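Local coordinates for protein ALKF (Bacillus cereus, PDB 3ZBO) that is of unknown function but has affinity for branched DNA structures and is related to the HEAT-like repeat DNA glycosylases, at residues R23-Y28 / A33-F38. Numbering follows the deposited sequence.
Sequences RTKKIY and AHEPVF
Lys25 and Glu35 form the salt bridge of this contact, NZ to OE2 at 2.7 Å. The two side chains cross at about a right angle, and NZ meets OE2 on its syn side, 21° out of the carboxylate plane. The lysine's CG is anti to the backbone N (chi1 176°) and the rest of the chain is extended, which carries NZ from the helix to the loop. Glu35 bends at chi2 and folds back on its own segment. There its OE1 accepts a hydrogen bond from Val37 N at 3.1 Å, from above the carboxylate plane. The carboxylate is thus held by both oxygens. A water donates to Glu35 OE1 and to Val37 O, and accepts a weak bond from Lys25 NZ.

One backbone bond crosses where the loop begins its return: Ala33 N donates a hydrogen bond to Tyr28 O at 2.9 Å, tying the returning chain to the helix.

Two contacts are apolar. Val37 CG2 meets the Tyr28 ring at its edge, 4.2 Å from CD2. Tyr28 CB packs on Ala33 CB at 4.0 Å. Separately, Lys25 CE passes 3.3 Å from Val37 O, beside Val37 CG1.

This is local packing of a loop returning roughly antiparallel along the helix it follows, helix 22-30, within the DNA alkylation repair enzyme family region. Tyr28 OH bonds to Val40 O farther along the loop. Tyr28 and Val37 also touch Asp69 of helix 68-77, while Phe38 turns to helix 9-19.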
# COMPACT_ATOMS: atom_id res chain seq x y z
N ARG A 23 -4.29 -16.69 15.44
CA ARG A 23 -4.61 -16.94 14.01
C ARG A 23 -4.14 -15.81 13.11
O ARG A 23 -3.33 -16.14 12.18
CB ARG A 23 -6.05 -17.37 13.63
CG ARG A 23 -7.30 -16.75 14.31
CD ARG A 23 -7.86 -15.38 13.75
NE ARG A 23 -9.33 -15.20 13.95
CZ ARG A 23 -10.00 -15.40 15.10
NH1 ARG A 23 -9.39 -15.87 16.20
NH2 ARG A 23 -11.31 -15.17 15.14
N THR A 24 -4.61 -14.56 13.38
CA THR A 24 -4.22 -13.33 12.63
C THR A 24 -2.67 -13.19 12.67
O THR A 24 -2.01 -12.85 11.65
CB THR A 24 -4.91 -12.03 13.17
OG1 THR A 24 -6.34 -12.06 12.94
CG2 THR A 24 -4.40 -10.87 12.47
N LYS A 25 -2.09 -13.49 13.84
CA LYS A 25 -0.63 -13.36 13.97
C LYS A 25 0.16 -14.32 13.07
O LYS A 25 1.11 -13.93 12.36
CB LYS A 25 -0.24 -13.52 15.44
CG LYS A 25 1.22 -13.51 15.74
CD LYS A 25 1.52 -13.69 17.19
CE LYS A 25 2.94 -13.74 17.46
NZ LYS A 25 3.25 -13.75 18.91
N LYS A 26 -0.23 -15.58 13.13
CA LYS A 26 0.29 -16.61 12.18
C LYS A 26 0.28 -16.17 10.70
O LYS A 26 1.27 -16.37 10.00
CB LYS A 26 -0.54 -17.93 12.33
CG LYS A 26 -1.14 -18.48 10.99
CD LYS A 26 -2.35 -19.51 11.08
CE LYS A 26 -3.69 -18.94 11.56
NZ LYS A 26 -4.69 -18.29 10.55
N ILE A 27 -0.80 -15.55 10.26
CA ILE A 27 -0.95 -15.12 8.91
C ILE A 27 0.04 -13.97 8.64
O ILE A 27 0.70 -13.93 7.58
CB ILE A 27 -2.36 -14.72 8.65
CG1 ILE A 27 -3.26 -15.98 8.58
CG2 ILE A 27 -2.46 -13.97 7.40
CD1 ILE A 27 -4.72 -15.63 8.55
N TYR A 28 0.11 -13.04 9.62
CA TYR A 28 1.05 -11.92 9.40
C TYR A 28 2.46 -12.39 9.32
O TYR A 28 3.24 -11.93 8.44
CB TYR A 28 0.89 -10.90 10.53
CG TYR A 28 -0.36 -10.06 10.50
CD1 TYR A 28 -1.27 -10.03 9.38
CD2 TYR A 28 -0.61 -9.25 11.61
CE1 TYR A 28 -2.35 -9.25 9.42
CE2 TYR A 28 -1.72 -8.48 11.68
CZ TYR A 28 -2.57 -8.46 10.58
OH TYR A 28 -3.68 -7.62 10.65
N ALA A 33 5.94 -10.77 8.43
CA ALA A 33 6.06 -10.00 9.73
C ALA A 33 6.99 -10.82 10.63
O ALA A 33 7.07 -12.07 10.51
CB ALA A 33 4.69 -9.78 10.44
N HIS A 34 7.65 -10.13 11.52
CA HIS A 34 8.42 -10.80 12.58
C HIS A 34 8.09 -10.27 13.91
O HIS A 34 7.49 -9.19 14.03
CB HIS A 34 9.92 -10.75 12.28
CG HIS A 34 10.52 -9.41 12.02
ND1 HIS A 34 10.54 -8.38 12.94
CD2 HIS A 34 11.25 -8.98 10.96
CE1 HIS A 34 11.19 -7.35 12.42
NE2 HIS A 34 11.68 -7.71 11.25
N GLU A 35 8.45 -11.06 14.95
CA GLU A 35 8.27 -10.55 16.28
C GLU A 35 9.08 -9.23 16.47
O GLU A 35 10.22 -9.00 15.92
CB GLU A 35 8.70 -11.63 17.30
CG GLU A 35 7.85 -12.80 17.26
CD GLU A 35 6.57 -12.70 18.07
OE1 GLU A 35 6.18 -11.56 18.45
OE2 GLU A 35 5.92 -13.76 18.37
N PRO A 36 8.49 -8.31 17.23
CA PRO A 36 7.24 -8.41 17.94
C PRO A 36 6.06 -8.12 17.05
O PRO A 36 6.10 -7.17 16.24
CB PRO A 36 7.37 -7.32 19.03
CG PRO A 36 8.21 -6.29 18.42
CD PRO A 36 9.16 -6.99 17.43
N VAL A 37 5.00 -8.91 17.25
CA VAL A 37 3.78 -8.75 16.47
C VAL A 37 2.67 -9.36 17.28
O VAL A 37 2.87 -10.44 17.91
CB VAL A 37 3.94 -9.33 15.02
CG1 VAL A 37 4.31 -10.80 15.08
CG2 VAL A 37 2.61 -9.17 14.25
N PHE A 38 1.51 -8.70 17.29
CA PHE A 38 0.44 -9.22 18.08
C PHE A 38 -0.65 -9.90 17.24
O PHE A 38 -1.34 -10.83 17.76
CB PHE A 38 -0.28 -8.12 18.84
CG PHE A 38 0.57 -7.29 19.80
CD1 PHE A 38 1.57 -7.85 20.58
CD2 PHE A 38 0.34 -5.92 19.86
CE1 PHE A 38 2.30 -7.05 21.51
CE2 PHE A 38 1.09 -5.10 20.76
CZ PHE A 38 2.02 -5.68 21.56
O HOH W 1 4.47 -11.06 20.45